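Local coordinates for peroxisomal fatty acid beta-oxidation multifunctional protein MFP2 (Arabidopsis thaliana, PDB 2WTB) that hydrates long-chain enoyl-CoA and oxidises 3-hydroxyacyl-CoA of varied chain length in the peroxisomal beta-oxidation of fatty acids during seed germination, at residues A[542-547]-A[570-575]; A[512-517]-A[561-566]; A[201-204]-A[208-211]; A[97-102]-A[151-156]; A[444-449]-A[466-471]. All coordinates share one frame; numbering follows the deposited sequence.

Interaction 1. Residues A[542-547]-A[570-575]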
# COMPACT_ATOMS: atom_id res chain seq x y z
N VAL A 542 20.89 -6.68 1.03
CA VAL A 542 21.15 -5.74 -0.06
C VAL A 542 22.46 -6.07 -0.77
O VAL A 542 22.62 -5.80 -1.96
CB VAL A 542 21.19 -4.29 0.46
CG1 VAL A 542 21.75 -3.35 -0.60
CG2 VAL A 542 19.81 -3.84 0.91
N GLY A 543 23.38 -6.67 -0.03
CA GLY A 543 24.70 -6.98 -0.56
C GLY A 543 25.70 -5.91 -0.18
O GLY A 543 25.53 -4.75 -0.54
N PHE A 544 26.73 -6.30 0.56
CA PHE A 544 27.74 -5.36 1.03
C PHE A 544 28.22 -4.43 -0.07
O PHE A 544 28.44 -3.24 0.16
CB PHE A 544 28.92 -6.11 1.65
CG PHE A 544 28.60 -6.80 2.94
CD1 PHE A 544 27.87 -7.98 2.95
CD2 PHE A 544 29.02 -6.27 4.15
CE1 PHE A 544 27.57 -8.62 4.14
CE2 PHE A 544 28.72 -6.90 5.34
CZ PHE A 544 28.00 -8.07 5.34
N GLY A 545 28.38 -4.97 -1.28
CA GLY A 545 28.84 -4.19 -2.41
C GLY A 545 27.90 -3.06 -2.77
O GLY A 545 28.32 -1.98 -3.16
N VAL A 546 26.60 -3.33 -2.65
CA VAL A 546 25.57 -2.34 -2.97
C VAL A 546 25.40 -1.34 -1.85
O VAL A 546 25.41 -0.12 -2.07
CB VAL A 546 24.22 -3.01 -3.25
CG1 VAL A 546 23.16 -1.96 -3.54
CG2 VAL A 546 24.34 -3.99 -4.40
N ALA A 547 25.23 -1.85 -0.63
CA ALA A 547 25.03 -1.01 0.54
C ALA A 547 26.16 -0.01 0.72
O ALA A 547 25.94 1.13 1.13
CB ALA A 547 24.88 -1.87 1.79
N LEU A 570 36.28 -4.14 5.78
CA LEU A 570 37.17 -5.16 6.35
C LEU A 570 36.64 -6.57 6.11
O LEU A 570 37.41 -7.52 6.02
CB LEU A 570 37.37 -4.91 7.85
CG LEU A 570 38.21 -3.70 8.23
CD1 LEU A 570 38.12 -3.42 9.72
CD2 LEU A 570 39.66 -3.90 7.80
N MET A 571 35.32 -6.70 6.03
CA MET A 571 34.70 -7.99 5.77
C MET A 571 34.82 -8.36 4.30
O MET A 571 35.03 -9.53 3.95
CB MET A 571 33.23 -7.97 6.19
CG MET A 571 33.00 -7.69 7.66
SD MET A 571 31.25 -7.67 8.08
CE MET A 571 30.77 -9.33 7.63
N GLN A 572 34.68 -7.36 3.43
CA GLN A 572 34.75 -7.57 1.99
C GLN A 572 36.14 -8.03 1.57
O GLN A 572 36.28 -8.93 0.73
CB GLN A 572 34.37 -6.29 1.24
CG GLN A 572 32.92 -5.88 1.41
CD GLN A 572 32.63 -4.52 0.82
OE1 GLN A 572 33.53 -3.69 0.68
NE2 GLN A 572 31.37 -4.28 0.47
N GLU A 573 37.17 -7.42 2.14
CA GLU A 573 38.55 -7.76 1.81
C GLU A 573 38.89 -9.19 2.24
O GLU A 573 39.88 -9.76 1.80
CB GLU A 573 39.52 -6.76 2.44
CG GLU A 573 39.60 -6.83 3.95
CD GLU A 573 40.50 -5.76 4.53
OE1 GLU A 573 40.62 -4.69 3.91
OE2 GLU A 573 41.07 -5.99 5.62
N ASP A 574 38.05 -9.75 3.11
CA ASP A 574 38.20 -11.14 3.53
C ASP A 574 37.09 -12.00 2.94
O ASP A 574 36.81 -13.09 3.43
CB ASP A 574 38.20 -11.24 5.06
CG ASP A 574 39.49 -10.74 5.68
OD1 ASP A 574 40.43 -10.43 4.93
OD2 ASP A 574 39.56 -10.67 6.93
N LYS A 575 36.45 -11.49 1.89
CA LYS A 575 35.34 -12.19 1.26
C LYS A 575 34.02 -11.81 1.91
O LYS A 575 33.09 -11.34 1.24
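Phe544 reaches out from the first turn of helix 544-557 to meet Met571 and Gln572, near the end of helix 567-572. The side chain of Phe544 can be followed outward. Its CB lies 3.3 Å from Gln572 NE2 and 4.0 Å from Gln572 CG, so the amide arm of the glutamine runs alongside the root of the phenylalanine. Farther out, one corner of the ring meets the methionine. Phe544 CE2 is 3.8 Å from Met571 SD, and Phe544 CZ is 3.8 Å from Met571 CE. The sulfur is 4.9 Å from the centroid of the Phe544 ring and 61° off the ring normal. This is an oblique Met-aromatic contact. The two side chains cross obliquely. A bend at the last torsion of Met571 (chi3 60°) turns the methyl CE onto the ring corner. Gln572 is extended beyond CG (chi2 172°), which carries its amide to the backbone of the other helix. There NE2 stands 3.1 Å from Phe544 O and 3.5 Å from Gly545 N.

Gly543 is the junction on one side. It leaves helix 535-542 with positive phi and is the N-cap residue of helix 544-557. On the other side, a type I turn begins at Gln572 and runs to Lys575. The site belongs to the C-terminal domain of the dehydrogenase part and lies at the protein surface. The contact has no charged pair. Its chemistry is that of a soft sulfur and methyl against an aromatic corner, with a polar amide beside it. The methionine-ring part is probably mainly dispersive.

Interaction 2. Residues A[512-517]-A[561-566]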
# COMPACT_ATOMS: atom_id res chain seq x y z
N LEU A 512 26.84 2.42 16.91
CA LEU A 512 26.48 1.80 18.18
C LEU A 512 27.26 0.50 18.38
O LEU A 512 27.71 0.20 19.48
CB LEU A 512 24.98 1.51 18.23
CG LEU A 512 24.05 2.73 18.29
CD1 LEU A 512 22.60 2.30 18.15
CD2 LEU A 512 24.26 3.51 19.58
N VAL A 513 27.42 -0.25 17.29
CA VAL A 513 28.16 -1.51 17.34
C VAL A 513 29.62 -1.28 17.69
O VAL A 513 30.18 -1.96 18.55
CB VAL A 513 28.05 -2.28 16.01
CG1 VAL A 513 29.27 -3.16 15.80
CG2 VAL A 513 26.78 -3.11 15.99
N GLU A 514 30.25 -0.31 17.02
CA GLU A 514 31.63 0.02 17.31
C GLU A 514 31.77 0.50 18.75
O GLU A 514 32.87 0.52 19.30
CB GLU A 514 32.16 1.08 16.34
CG GLU A 514 32.37 0.57 14.92
CD GLU A 514 33.40 1.38 14.16
OE1 GLU A 514 34.22 2.07 14.81
OE2 GLU A 514 33.41 1.31 12.91
N CYS A 515 30.65 0.87 19.35
CA CYS A 515 30.64 1.33 20.74
C CYS A 515 30.35 0.19 21.71
O CYS A 515 30.32 0.40 22.93
CB CYS A 515 29.63 2.46 20.92
SG CYS A 515 30.16 4.02 20.19
N GLY A 516 30.14 -1.01 21.18
CA GLY A 516 29.95 -2.19 22.01
C GLY A 516 28.59 -2.84 21.88
O GLY A 516 28.41 -3.99 22.27
N ALA A 517 27.62 -2.10 21.33
CA ALA A 517 26.26 -2.60 21.20
C ALA A 517 26.20 -3.89 20.38
O ALA A 517 26.71 -3.94 19.26
CB ALA A 517 25.36 -1.53 20.60
N ARG A 561 28.00 14.75 8.75
CA ARG A 561 26.76 14.17 9.24
C ARG A 561 26.73 12.66 9.03
O ARG A 561 25.72 12.02 9.26
CB ARG A 561 25.56 14.80 8.52
CG ARG A 561 25.15 16.16 9.03
CD ARG A 561 24.36 16.91 7.98
NE ARG A 561 23.40 16.04 7.29
CZ ARG A 561 22.76 16.37 6.18
NH1 ARG A 561 22.96 17.56 5.62
NH2 ARG A 561 21.91 15.52 5.62
N THR A 562 27.86 12.11 8.58
CA THR A 562 27.92 10.69 8.27
C THR A 562 29.05 10.00 9.02
O THR A 562 29.97 10.64 9.52
CB THR A 562 28.11 10.46 6.75
OG1 THR A 562 29.38 10.99 6.33
CG2 THR A 562 27.00 11.13 5.96
N TYR A 563 28.96 8.67 9.11
CA TYR A 563 30.00 7.87 9.75
C TYR A 563 30.39 6.69 8.88
O TYR A 563 29.61 5.76 8.68
CB TYR A 563 29.54 7.38 11.12
CG TYR A 563 30.59 6.58 11.85
CD1 TYR A 563 31.64 7.21 12.49
CD2 TYR A 563 30.53 5.19 11.88
CE1 TYR A 563 32.61 6.48 13.15
CE2 TYR A 563 31.49 4.45 12.54
CZ TYR A 563 32.53 5.10 13.17
OH TYR A 563 33.49 4.37 13.83
N LYS A 564 31.62 6.72 8.36
CA LYS A 564 32.13 5.65 7.52
C LYS A 564 32.73 4.53 8.36
O LYS A 564 33.93 4.54 8.65
CB LYS A 564 33.17 6.19 6.53
N SER A 565 31.90 3.58 8.75
CA SER A 565 32.35 2.43 9.53
C SER A 565 33.16 1.48 8.65
O SER A 565 32.69 1.03 7.61
CB SER A 565 31.16 1.71 10.16
OG SER A 565 31.60 0.59 10.91
N MET A 566 34.37 1.16 9.09
CA MET A 566 35.26 0.30 8.33
C MET A 566 34.87 -1.16 8.46
O MET A 566 35.52 -2.04 7.90
CB MET A 566 36.71 0.51 8.78
CG MET A 566 37.74 0.19 7.71
SD MET A 566 37.66 1.34 6.32
CE MET A 566 38.10 2.88 7.12
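The ring of Tyr563 and the carboxylate of Glu514 meet at the edge of the ring. Glu514 CD lies in the ring plane, beside the hydroxyl on the CE2 side, and the two flat groups are turned 70° against each other. Neither face of the ring is used in this contact. The phenol OH donates to Glu514 OE1 over 2.6 Å. It comes from above the carboxylate plane, 62° out of it. The second oxygen is held differently. Ser565 OG donates to Glu514 OE2 over 2.8 Å and meets the anti lone pair, the one away from OE1.

Tyr563 CG is anti to the backbone N (chi1 -178°), which carries the ring out to Glu514. Tyr563 and Ser565 both point from the 561-566 loop at this carboxylate. Glu514 stretches out to them from the last turn of helix 498-514, within the Schellman motif by which Gly516 ends that helix.

Ser565 OG has a further, weak bond from Ile567 N, where it caps the start of helix 567-572. The Tyr563 backbone N is bonded to Gln507 OE1 on helix 498-514. This helix end and the loop thus form a surface joint in the C-terminal domain of the dehydrogenase part. Each carboxylate oxygen has its own hydroxyl donor. Such a pair of donors would probably favour the ionised form of Glu514 and fix the rotation of its carboxylate.

Interaction 3. Residues A[201-204]-A[208-211]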
# COMPACT_ATOMS: atom_id res chain seq x y z
N ALA A 201 -37.43 -12.41 -5.74
CA ALA A 201 -38.16 -11.83 -4.61
C ALA A 201 -39.60 -12.32 -4.52
O ALA A 201 -40.10 -12.61 -3.44
CB ALA A 201 -38.11 -10.32 -4.67
N LEU A 202 -40.27 -12.41 -5.67
CA LEU A 202 -41.66 -12.87 -5.69
C LEU A 202 -41.74 -14.39 -5.56
O LEU A 202 -42.78 -14.93 -5.18
CB LEU A 202 -42.39 -12.40 -6.95
CG LEU A 202 -42.72 -10.90 -7.02
CD1 LEU A 202 -43.79 -10.64 -8.06
CD2 LEU A 202 -43.17 -10.40 -5.66
N ASP A 203 -40.64 -15.07 -5.87
CA ASP A 203 -40.55 -16.51 -5.63
C ASP A 203 -40.63 -16.78 -4.13
O ASP A 203 -41.31 -17.71 -3.69
CB ASP A 203 -39.24 -17.07 -6.19
CG ASP A 203 -39.34 -17.43 -7.66
OD1 ASP A 203 -40.48 -17.61 -8.15
OD2 ASP A 203 -38.29 -17.56 -8.32
N ILE A 204 -39.93 -15.97 -3.34
CA ILE A 204 -39.94 -16.11 -1.89
C ILE A 204 -41.32 -15.82 -1.32
O ILE A 204 -41.82 -16.56 -0.48
CB ILE A 204 -38.91 -15.17 -1.24
CG1 ILE A 204 -37.49 -15.54 -1.68
CG2 ILE A 204 -39.03 -15.22 0.28
CD1 ILE A 204 -36.43 -14.58 -1.18
N ARG A 208 -41.95 -20.41 -3.68
CA ARG A 208 -41.27 -21.21 -4.68
C ARG A 208 -39.80 -21.29 -4.31
O ARG A 208 -39.05 -22.11 -4.82
CB ARG A 208 -41.43 -20.61 -6.08
CG ARG A 208 -42.87 -20.53 -6.56
CD ARG A 208 -42.97 -19.80 -7.90
NE ARG A 208 -44.15 -18.93 -7.94
CZ ARG A 208 -44.11 -17.61 -7.80
NH1 ARG A 208 -42.94 -17.00 -7.62
NH2 ARG A 208 -45.22 -16.90 -7.84
N LYS A 209 -39.40 -20.40 -3.40
CA LYS A 209 -38.04 -20.39 -2.89
C LYS A 209 -38.01 -20.08 -1.39
O LYS A 209 -38.90 -19.40 -0.87
CB LYS A 209 -37.19 -19.38 -3.66
CG LYS A 209 -36.86 -19.83 -5.07
CD LYS A 209 -35.85 -18.92 -5.73
CE LYS A 209 -35.31 -19.55 -7.00
NZ LYS A 209 -34.73 -20.89 -6.72
N PRO A 210 -36.99 -20.60 -0.69
CA PRO A 210 -36.80 -20.47 0.76
C PRO A 210 -36.72 -19.02 1.21
O PRO A 210 -36.19 -18.17 0.49
CB PRO A 210 -35.45 -21.15 0.99
CG PRO A 210 -35.29 -22.09 -0.15
CD PRO A 210 -35.93 -21.41 -1.31
N TRP A 211 -37.23 -18.75 2.41
CA TRP A 211 -37.11 -17.42 3.00
C TRP A 211 -36.11 -17.47 4.14
O TRP A 211 -36.48 -17.63 5.30
CB TRP A 211 -38.47 -16.95 3.52
CG TRP A 211 -38.50 -15.50 3.89
CD1 TRP A 211 -37.46 -14.75 4.35
CD2 TRP A 211 -39.64 -14.63 3.84
NE1 TRP A 211 -37.88 -13.46 4.59
CE2 TRP A 211 -39.21 -13.36 4.28
CE3 TRP A 211 -40.97 -14.79 3.47
CZ2 TRP A 211 -40.06 -12.27 4.36
CZ3 TRP A 211 -41.82 -13.70 3.54
CH2 TRP A 211 -41.37 -12.46 3.99
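The backbone O of Asp203 takes two N-H groups from the chain that follows its helix. Arg208 N is 2.8 Å from Asp203 O, and Lys209 N reaches the same oxygen more weakly at 3.3 Å. The side chain of Asp203 is gripped too. Arg208 NH1 forms a salt bridge to Asp203 OD1 at 2.6 Å, using the anti lone pair of that oxygen. The carboxylate lies near the edge of the guanidinium, and the two planes are 71° apart. The arginine bends at chi3 (-140°), which brings NH1 back over the helix. NH1 also makes a weak bond to Leu202 O.

The aliphatic part of Lys209 passes along the other side chain atoms of Asp203, with Lys209 CG 3.8 Å from Asp203 CB. Asp203 has a second cationic partner: its OD2 forms a salt bridge with Arg199. Lys209 makes a cation-pi contact with Trp200. Farther on, the contact turns apolar. Ile204 CG2 sits 3.7 Å from both Trp211 CG and Trp211 CD2, above the ring plane but shifted toward its rim.

This part of the chain folds back on the end of helix 193-205, in the hydratase/isomerase part of the protein. Ile204 and Trp211 both touch Pro104, in the loop before strand 105-109. Trp211 also meets His125 edge to face, between helix 116-123 and strand 126-129.

Interaction 4. Residues A[97-102]-A[151-156]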
# COMPACT_ATOMS: atom_id res chain seq x y z
N LEU A 97 -35.21 -3.87 11.08
CA LEU A 97 -36.06 -3.26 10.07
C LEU A 97 -36.05 -4.03 8.76
O LEU A 97 -37.10 -4.38 8.22
CB LEU A 97 -35.64 -1.81 9.82
CG LEU A 97 -36.41 -1.04 8.75
CD1 LEU A 97 -37.89 -0.97 9.09
CD2 LEU A 97 -35.84 0.36 8.58
N LEU A 98 -34.85 -4.31 8.26
CA LEU A 98 -34.69 -4.91 6.94
C LEU A 98 -34.80 -6.44 6.95
O LEU A 98 -35.72 -7.00 6.37
CB LEU A 98 -33.36 -4.47 6.31
CG LEU A 98 -33.12 -4.81 4.84
CD1 LEU A 98 -32.10 -3.85 4.23
CD2 LEU A 98 -32.68 -6.25 4.65
N GLU A 99 -33.86 -7.09 7.62
CA GLU A 99 -33.78 -8.55 7.57
C GLU A 99 -34.97 -9.24 8.24
O GLU A 99 -35.41 -10.29 7.79
CB GLU A 99 -32.47 -9.03 8.20
CG GLU A 99 -32.20 -10.51 7.99
CD GLU A 99 -30.95 -10.97 8.73
OE1 GLU A 99 -30.84 -10.68 9.94
OE2 GLU A 99 -30.09 -11.62 8.10
N ALA A 100 -35.48 -8.64 9.31
CA ALA A 100 -36.59 -9.22 10.06
C ALA A 100 -37.95 -8.69 9.62
O ALA A 100 -38.92 -8.78 10.36
CB ALA A 100 -36.38 -9.01 11.56
N ALA A 101 -38.00 -8.12 8.42
CA ALA A 101 -39.25 -7.59 7.89
C ALA A 101 -40.16 -8.71 7.39
O ALA A 101 -39.69 -9.81 7.10
CB ALA A 101 -38.97 -6.60 6.77
N ARG A 102 -41.45 -8.41 7.29
CA ARG A 102 -42.40 -9.38 6.76
C ARG A 102 -42.54 -9.26 5.24
O ARG A 102 -43.54 -9.68 4.66
CB ARG A 102 -43.76 -9.26 7.45
CG ARG A 102 -43.88 -10.12 8.70
CD ARG A 102 -45.18 -9.87 9.45
NE ARG A 102 -45.15 -8.62 10.21
CZ ARG A 102 -46.07 -8.27 11.10
NH1 ARG A 102 -47.09 -9.06 11.35
NH2 ARG A 102 -45.96 -7.11 11.74
N THR A 151 -19.30 -9.60 10.89
CA THR A 151 -18.68 -10.55 11.81
C THR A 151 -19.64 -11.70 12.13
O THR A 151 -19.22 -12.72 12.69
CB THR A 151 -18.25 -9.88 13.12
OG1 THR A 151 -19.31 -9.06 13.62
CG2 THR A 151 -17.01 -9.01 12.90
N GLN A 152 -20.91 -11.54 11.79
CA GLN A 152 -21.92 -12.55 12.09
C GLN A 152 -22.39 -13.30 10.84
O GLN A 152 -22.37 -14.53 10.81
CB GLN A 152 -23.14 -11.90 12.77
CG GLN A 152 -22.81 -11.20 14.07
CD GLN A 152 -22.11 -12.11 15.05
OE1 GLN A 152 -22.48 -13.28 15.20
NE2 GLN A 152 -21.10 -11.58 15.73
N ARG A 153 -22.79 -12.56 9.82
CA ARG A 153 -23.42 -13.16 8.65
C ARG A 153 -22.44 -13.88 7.71
O ARG A 153 -22.79 -14.88 7.09
CB ARG A 153 -24.25 -12.12 7.89
CG ARG A 153 -25.40 -11.57 8.72
CD ARG A 153 -26.33 -10.68 7.91
NE ARG A 153 -27.50 -10.32 8.70
CZ ARG A 153 -27.56 -9.27 9.52
NH1 ARG A 153 -26.50 -8.48 9.66
NH2 ARG A 153 -28.67 -9.02 10.20
N LEU A 154 -21.21 -13.38 7.63
CA LEU A 154 -20.22 -13.99 6.74
C LEU A 154 -19.91 -15.44 7.12
O LEU A 154 -20.03 -16.33 6.27
CB LEU A 154 -18.93 -13.16 6.69
CG LEU A 154 -17.84 -13.67 5.75
CD1 LEU A 154 -18.39 -13.94 4.36
CD2 LEU A 154 -16.68 -12.69 5.67
N PRO A 155 -19.53 -15.69 8.38
CA PRO A 155 -19.27 -17.08 8.78
C PRO A 155 -20.49 -17.97 8.61
O PRO A 155 -20.35 -19.16 8.32
CB PRO A 155 -18.91 -16.95 10.27
CG PRO A 155 -18.42 -15.55 10.41
CD PRO A 155 -19.24 -14.74 9.47
N ARG A 156 -21.68 -17.41 8.78
CA ARG A 156 -22.92 -18.18 8.64
C ARG A 156 -23.29 -18.47 7.19
O ARG A 156 -24.06 -19.39 6.91
CB ARG A 156 -24.07 -17.47 9.36
CG ARG A 156 -23.91 -17.45 10.87
CD ARG A 156 -24.99 -16.61 11.54
NE ARG A 156 -24.68 -16.40 12.95
CZ ARG A 156 -25.07 -17.20 13.93
NH1 ARG A 156 -25.80 -18.27 13.66
NH2 ARG A 156 -24.74 -16.92 15.19
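Glu99 and Arg153 come from opposite directions and form a two-bonded salt bridge. Arg153 NH2 donates to Glu99 OE1 over 2.7 Å in a nearly straight bond (179°). Arg153 NE donates to Glu99 OE2 over 3.0 Å. The guanidinium thus offers its NE side, and both oxygens lie close to its plane. The carboxylate is turned 59° to that plane, so each nitrogen approaches it from above. Both chains are extended. Glu99 CG is anti to the backbone N (chi1 -171°), which sends the carboxylate away from its helix.

The pair joins helix 88-99 to helix 150-158 in the buried interior of the crotonase-like hydratase/isomerase part. The side chain of Arg153 comes within about 6 Å of that of Glu119, the predicted nucleophile, and it touches Met122 on the same helix.

Further partners surround the bridge. Arg153 NH2 is also bonded to Thr95 OG1, one turn earlier on the helix of Glu99. Glu99 OE2 has a second, weak bond from Val215 N. The backbone O of Glu99 is bonded to His125 NE2, where helix 88-99 ends in a wider pi-type turn.

Interaction 5. Residues A[444-449]-A[466-471]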
# COMPACT_ATOMS: atom_id res chain seq x y z
N ARG A 444 13.09 17.89 -20.85
CA ARG A 444 12.63 16.53 -21.14
C ARG A 444 13.29 15.50 -20.23
O ARG A 444 12.89 14.33 -20.23
CB ARG A 444 12.90 16.17 -22.60
CG ARG A 444 11.95 16.79 -23.60
CD ARG A 444 12.10 16.13 -24.96
NE ARG A 444 13.31 16.56 -25.66
CZ ARG A 444 13.92 15.84 -26.59
NH1 ARG A 444 13.46 14.64 -26.93
NH2 ARG A 444 15.01 16.31 -27.19
N ILE A 445 14.30 15.92 -19.49
CA ILE A 445 15.06 15.00 -18.64
C ILE A 445 14.48 14.91 -17.24
O ILE A 445 14.38 15.91 -16.53
CB ILE A 445 16.55 15.38 -18.58
CG1 ILE A 445 17.22 15.10 -19.93
CG2 ILE A 445 17.25 14.62 -17.47
CD1 ILE A 445 18.60 15.70 -20.06
N VAL A 446 14.10 13.70 -16.84
CA VAL A 446 13.48 13.46 -15.55
C VAL A 446 14.03 12.18 -14.92
O VAL A 446 14.64 11.36 -15.60
CB VAL A 446 11.94 13.36 -15.68
CG1 VAL A 446 11.55 12.11 -16.46
CG2 VAL A 446 11.28 13.38 -14.31
N GLY A 447 13.81 12.01 -13.62
CA GLY A 447 14.29 10.84 -12.91
C GLY A 447 13.19 9.83 -12.62
O GLY A 447 12.25 10.11 -11.88
N ALA A 448 13.32 8.65 -13.22
CA ALA A 448 12.40 7.55 -12.94
C ALA A 448 13.11 6.51 -12.08
O ALA A 448 13.70 5.55 -12.60
CB ALA A 448 11.90 6.93 -14.24
N HIS A 449 13.07 6.71 -10.77
CA HIS A 449 13.85 5.90 -9.85
C HIS A 449 13.07 4.70 -9.33
O HIS A 449 12.06 4.86 -8.64
CB HIS A 449 14.36 6.75 -8.69
CG HIS A 449 15.39 6.07 -7.85
ND1 HIS A 449 15.15 5.70 -6.54
CD2 HIS A 449 16.65 5.68 -8.12
CE1 HIS A 449 16.23 5.12 -6.05
NE2 HIS A 449 17.16 5.10 -6.99
N ASN A 466 14.96 21.49 -11.65
CA ASN A 466 14.48 22.86 -11.81
C ASN A 466 13.98 23.06 -13.24
O ASN A 466 13.24 24.00 -13.52
CB ASN A 466 15.59 23.86 -11.53
CG ASN A 466 16.28 23.61 -10.20
OD1 ASN A 466 17.51 23.60 -10.12
ND2 ASN A 466 15.48 23.41 -9.15
N HIS A 467 14.38 22.16 -14.12
CA HIS A 467 14.08 22.29 -15.54
C HIS A 467 12.99 21.34 -16.02
O HIS A 467 12.30 21.62 -17.00
CB HIS A 467 15.36 22.10 -16.37
CG HIS A 467 16.50 22.95 -15.91
ND1 HIS A 467 16.65 24.27 -16.30
CD2 HIS A 467 17.54 22.69 -15.09
CE1 HIS A 467 17.73 24.77 -15.75
NE2 HIS A 467 18.30 23.83 -15.01
N THR A 468 12.84 20.20 -15.35
CA THR A 468 11.82 19.24 -15.72
C THR A 468 10.49 19.94 -15.91
O THR A 468 10.00 20.62 -15.01
CB THR A 468 11.66 18.14 -14.66
OG1 THR A 468 12.90 17.46 -14.47
CG2 THR A 468 10.60 17.14 -15.10
N SER A 469 9.90 19.78 -17.09
CA SER A 469 8.63 20.42 -17.40
C SER A 469 7.47 19.70 -16.70
O SER A 469 7.46 18.48 -16.59
CB SER A 469 8.39 20.44 -18.91
OG SER A 469 8.09 19.15 -19.39
N ALA A 470 6.50 20.48 -16.24
CA ALA A 470 5.34 19.93 -15.55
C ALA A 470 4.67 18.83 -16.37
O ALA A 470 4.24 17.82 -15.82
CB ALA A 470 4.34 21.03 -15.23
N GLN A 471 4.59 19.04 -17.68
CA GLN A 471 3.90 18.09 -18.56
C GLN A 471 4.58 16.72 -18.58
O GLN A 471 3.91 15.70 -18.71
CB GLN A 471 3.79 18.65 -19.98
CG GLN A 471 3.23 17.66 -20.99
CD GLN A 471 1.76 17.35 -20.76
OE1 GLN A 471 0.93 18.26 -20.67
NE2 GLN A 471 1.44 16.07 -20.68
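In the NAD-binding domain, a Rossmann-type fold, strand 445-450 runs antiparallel to strand 459-464. The chain then turns through Thr468 into helix 470-482. Thr468 touches the start of strand 445-450 with both branches of its side chain. Thr468 OG1 donates to Ile445 O over 3.0 Å. The C=O...donor angle is 150°, and the hydroxyl is tilted 17° from the carbonyl plane. The other branch is apolar: Thr468 CG2 lies 3.9 Å from Val446 CG2 and 4.1 Å from Val446 CB.

One torsion sets both contacts. At chi1 -59° the hydroxyl of Thr468 stands beside its backbone N, while the methyl is anti to that N. The hydroxyl does double duty, because Thr465 N is hydrogen-bonded to OG1 as well. It therefore ties the end of strand 459-464 to its neighbour through one side-chain oxygen. The next residue, Ser469, is the N-cap of helix 470-482; its OG makes weak bonds to Val472 N and to Asp443 O.

The strand is an inner one of the sheet. On one edge it is bonded to strand 422-425, through Val446 to Leu423 and Ser425. On the other edge, Gly447 pairs with Val463. Helix 470-482 lies against the strand, with Val472 and Leu476 touching Val446, while Phe410 of helix 403-416 meets Ile445.

Interactions 1 and 2 are surface joints in the C-terminal dehydrogenase domain, about 16 Å apart between centres. Both involve the region of helix 567-572: residues 561-566 lead into it, and 570-575 hold its last residues and what follows. Their chemistry differs, with a sulfur-aromatic contact in one and hydroxyls on a carboxylate in the other. Interactions 3 and 4 share the hydratase/isomerase part and touch where Trp211 CH2 packs 3.6 Å from Arg102 O. Both contain an arginine salt bridge, but interaction 4 is buried and joins separate helices, whereas interaction 3 is partly buried and holds the following chain back against its own helix. Interaction 5 is buried too, yet uncharged, and joins a strand to the approach of a helix.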